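Amidase (Bacillus anthracis, PDB 5EWQ) probably hydrolyses carboxylic amides as a member of the amidase family, releasing a carboxylate and ammonia. Local coordinates at residues 468-473 against 506-511. Numbering follows the deposited sequence.
Sequences AVPAGY and KNRKPP
The phenol ring of Tyr473 meets the loop 506-511 at its hydroxyl end: Lys509 N lies at the ring edge, in the plane, and donates an almost straight hydrogen bond to Tyr473 OH (2.6 Å, N-H...O 169°). The carbonyl of Asn507 comes up obliquely, its O 3.2 Å from Tyr473 CE2, and Lys509 CB stands 3.7 Å from Tyr473 OH. Tyr473 sets its CG beside its own backbone N (chi1 -47°), and from there the ring carries the OH across to the loop.

Here strand 466-473 runs inside the large mixed sheet of the amidase fold, antiparallel to 479-485, and a classic beta bulge sets Ala471 and Gly472 together opposite Val480. The 506-511 loop follows helix 491-503.

The second flat group is the amide of Asn507, laid against the strand backbone from Pro470 to Gly472. Its ND2 gives a bent hydrogen bond to Pro470 O (3.2 Å, N-H...O 136°), with the donor slightly tilted from the carbonyl plane and the acceptor well out of the amide plane. OD1 takes a hydrogen bond from Lys334 NZ, which fixes which end of the amide is the acceptor, and Tyr501 of helix 491-503 touches both Ala471 and Asn507. Asn507 CB packs 3.4 Å from Gly472 N.

Next to the amide, Pro470 and Arg508 lie side by side, CB to CB 3.9 Å. The arginine then bends at chi3, leading its guanidinium away to Asn47 OD1, which accepts a hydrogen bond from NH2; its side chain also touches Ser237, whose OG is hydrogen-bonded to Tyr473 OH.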
ATOM      1  N   ALA A 468      -1.603   9.681  -2.588  1.00 42.40           N
ATOM      2  CA  ALA A 468      -0.502   9.801  -3.537  1.00 40.26           C
ATOM      3  C   ALA A 468      -0.989   9.674  -4.977  1.00 48.47           C
ATOM      4  O   ALA A 468      -1.700   8.731  -5.320  1.00 47.28           O
ATOM      5  CB  ALA A 468       0.559   8.754  -3.246  1.00 48.98           C
ATOM      6  N   VAL A 469      -0.604  10.632  -5.815  1.00 54.66           N
ATOM      7  CA  VAL A 469      -0.987  10.637  -7.225  1.00 51.03           C
ATOM      8  C   VAL A 469       0.244  10.879  -8.098  1.00 55.37           C
ATOM      9  O   VAL A 469       1.013  11.804  -7.836  1.00 62.58           O
ATOM     10  CB  VAL A 469      -2.055  11.718  -7.519  1.00 50.15           C
ATOM     11  CG1 VAL A 469      -2.411  11.740  -8.998  1.00 52.00           C
ATOM     12  CG2 VAL A 469      -3.301  11.489  -6.676  1.00 45.39           C
ATOM     13  N   PRO A 470       0.439  10.037  -9.129  1.00 53.51           N
ATOM     14  CA  PRO A 470       1.570  10.152 -10.060  1.00 46.44           C
ATOM     15  C   PRO A 470       1.741  11.563 -10.622  1.00 53.15           C
ATOM     16  O   PRO A 470       0.855  12.064 -11.317  1.00 55.29           O
ATOM     17  CB  PRO A 470       1.204   9.167 -11.173  1.00 42.96           C
ATOM     18  CG  PRO A 470       0.382   8.135 -10.488  1.00 38.27           C
ATOM     19  CD  PRO A 470      -0.403   8.866  -9.433  1.00 49.90           C
ATOM     20  N   ALA A 471       2.873  12.190 -10.321  1.00 52.20           N
ATOM     21  CA  ALA A 471       3.116  13.569 -10.727  1.00 43.85           C
ATOM     22  C   ALA A 471       4.040  13.660 -11.938  1.00 56.98           C
ATOM     23  O   ALA A 471       4.265  14.745 -12.472  1.00 76.82           O
ATOM     24  CB  ALA A 471       3.695  14.362  -9.566  1.00 50.73           C
ATOM     25  N   GLY A 472       4.574  12.520 -12.367  1.00 58.88           N
ATOM     26  CA  GLY A 472       5.428  12.486 -13.541  1.00 42.37           C
ATOM     27  C   GLY A 472       6.754  11.790 -13.321  1.00 40.79           C
ATOM     28  O   GLY A 472       6.886  10.938 -12.442  1.00 42.47           O
ATOM     29  N   TYR A 473       7.742  12.154 -14.133  1.00 41.51           N
ATOM     30  CA  TYR A 473       9.059  11.530 -14.081  1.00 44.54           C
ATOM     31  C   TYR A 473      10.151  12.575 -14.288  1.00 50.89           C
ATOM     32  O   TYR A 473      10.031  13.445 -15.152  1.00 64.61           O
ATOM     33  CB  TYR A 473       9.173  10.427 -15.138  1.00 39.65           C
ATOM     34  CG  TYR A 473       7.990   9.483 -15.168  1.00 44.43           C
ATOM     35  CD1 TYR A 473       7.955   8.355 -14.358  1.00 46.76           C
ATOM     36  CD2 TYR A 473       6.906   9.722 -16.003  1.00 39.88           C
ATOM     37  CE1 TYR A 473       6.875   7.492 -14.382  1.00 46.78           C
ATOM     38  CE2 TYR A 473       5.822   8.866 -16.032  1.00 46.16           C
ATOM     39  CZ  TYR A 473       5.812   7.752 -15.221  1.00 48.36           C
ATOM     40  OH  TYR A 473       4.734   6.896 -15.246  1.00 49.69           O
ATOM     41  N   LYS A 506      -2.620  13.580 -16.162  1.00 56.89           N
ATOM     42  CA  LYS A 506      -2.299  12.281 -16.755  1.00 58.00           C
ATOM     43  C   LYS A 506      -0.795  12.070 -16.900  1.00 62.73           C
ATOM     44  O   LYS A 506      -0.277  11.990 -18.013  1.00 61.21           O
ATOM     45  CB  LYS A 506      -2.978  12.128 -18.119  1.00 59.28           C
ATOM     46  CG  LYS A 506      -4.495  12.081 -18.064  1.00 69.79           C
ATOM     47  CD  LYS A 506      -5.086  11.920 -19.457  1.00 78.83           C
ATOM     48  CE  LYS A 506      -6.602  11.828 -19.410  1.00 81.47           C
ATOM     49  NZ  LYS A 506      -7.187  11.694 -20.774  1.00 82.79           N
ATOM     50  N   ASN A 507      -0.100  11.980 -15.772  1.00 64.44           N
ATOM     51  CA  ASN A 507       1.351  11.836 -15.780  1.00 54.51           C
ATOM     52  C   ASN A 507       1.804  10.383 -15.856  1.00 48.36           C
ATOM     53  O   ASN A 507       2.906  10.094 -16.324  1.00 54.80           O
ATOM     54  CB  ASN A 507       1.956  12.491 -14.538  1.00 56.43           C
ATOM     55  CG  ASN A 507       1.631  13.968 -14.439  1.00 70.14           C
ATOM     56  OD1 ASN A 507       2.232  14.794 -15.124  1.00 76.11           O
ATOM     57  ND2 ASN A 507       0.682  14.307 -13.575  1.00 73.66           N
ATOM     58  N   ARG A 508       0.955   9.472 -15.395  1.00 47.58           N
ATOM     59  CA  ARG A 508       1.336   8.067 -15.291  1.00 54.05           C
ATOM     60  C   ARG A 508       1.489   7.399 -16.653  1.00 54.65           C
ATOM     61  O   ARG A 508       0.566   7.402 -17.467  1.00 63.00           O
ATOM     62  CB  ARG A 508       0.314   7.293 -14.457  1.00 52.90           C
ATOM     63  CG  ARG A 508       0.855   5.985 -13.902  1.00 50.92           C
ATOM     64  CD  ARG A 508      -0.257   5.071 -13.420  1.00 57.13           C
ATOM     65  NE  ARG A 508      -0.631   4.094 -14.438  1.00 65.35           N
ATOM     66  CZ  ARG A 508      -0.058   2.901 -14.569  1.00 63.04           C
ATOM     67  NH1 ARG A 508       0.915   2.537 -13.745  1.00 58.07           N
ATOM     68  NH2 ARG A 508      -0.458   2.071 -15.524  1.00 79.00           N
ATOM     69  N   LYS A 509       2.666   6.829 -16.888  1.00 47.29           N
ATOM     70  CA  LYS A 509       2.913   6.022 -18.076  1.00 46.82           C
ATOM     71  C   LYS A 509       3.224   4.585 -17.671  1.00 54.17           C
ATOM     72  O   LYS A 509       3.978   4.355 -16.724  1.00 54.43           O
ATOM     73  CB  LYS A 509       4.069   6.595 -18.900  1.00 45.76           C
ATOM     74  CG  LYS A 509       3.791   7.946 -19.536  1.00 59.51           C
ATOM     75  CD  LYS A 509       4.964   8.382 -20.402  1.00 71.01           C
ATOM     76  CE  LYS A 509       4.696   9.716 -21.079  1.00 86.30           C
ATOM     77  NZ  LYS A 509       5.834  10.133 -21.945  1.00 93.19           N
ATOM     78  N   PRO A 510       2.634   3.612 -18.382  1.00 54.89           N
ATOM     79  CA  PRO A 510       2.907   2.191 -18.135  1.00 50.49           C
ATOM     80  C   PRO A 510       4.387   1.860 -18.300  1.00 55.36           C
ATOM     81  O   PRO A 510       4.992   2.257 -19.296  1.00 71.86           O
ATOM     82  CB  PRO A 510       2.063   1.481 -19.197  1.00 61.14           C
ATOM     83  CG  PRO A 510       0.975   2.449 -19.526  1.00 62.93           C
ATOM     84  CD  PRO A 510       1.609   3.804 -19.422  1.00 63.63           C
ATOM     85  N   PRO A 511       4.966   1.140 -17.328  1.00 46.92           N
ATOM     86  CA  PRO A 511       6.396   0.820 -17.332  1.00 48.34           C
ATOM     87  C   PRO A 511       6.779  -0.197 -18.403  1.00 49.96           C
ATOM     88  O   PRO A 511       6.021  -1.130 -18.668  1.00 50.05           O
ATOM     89  CB  PRO A 511       6.626   0.243 -15.932  1.00 41.17           C
ATOM     90  CG  PRO A 511       5.307  -0.328 -15.549  1.00 30.68           C
ATOM     91  CD  PRO A 511       4.278   0.592 -16.146  1.00 32.37           C
TER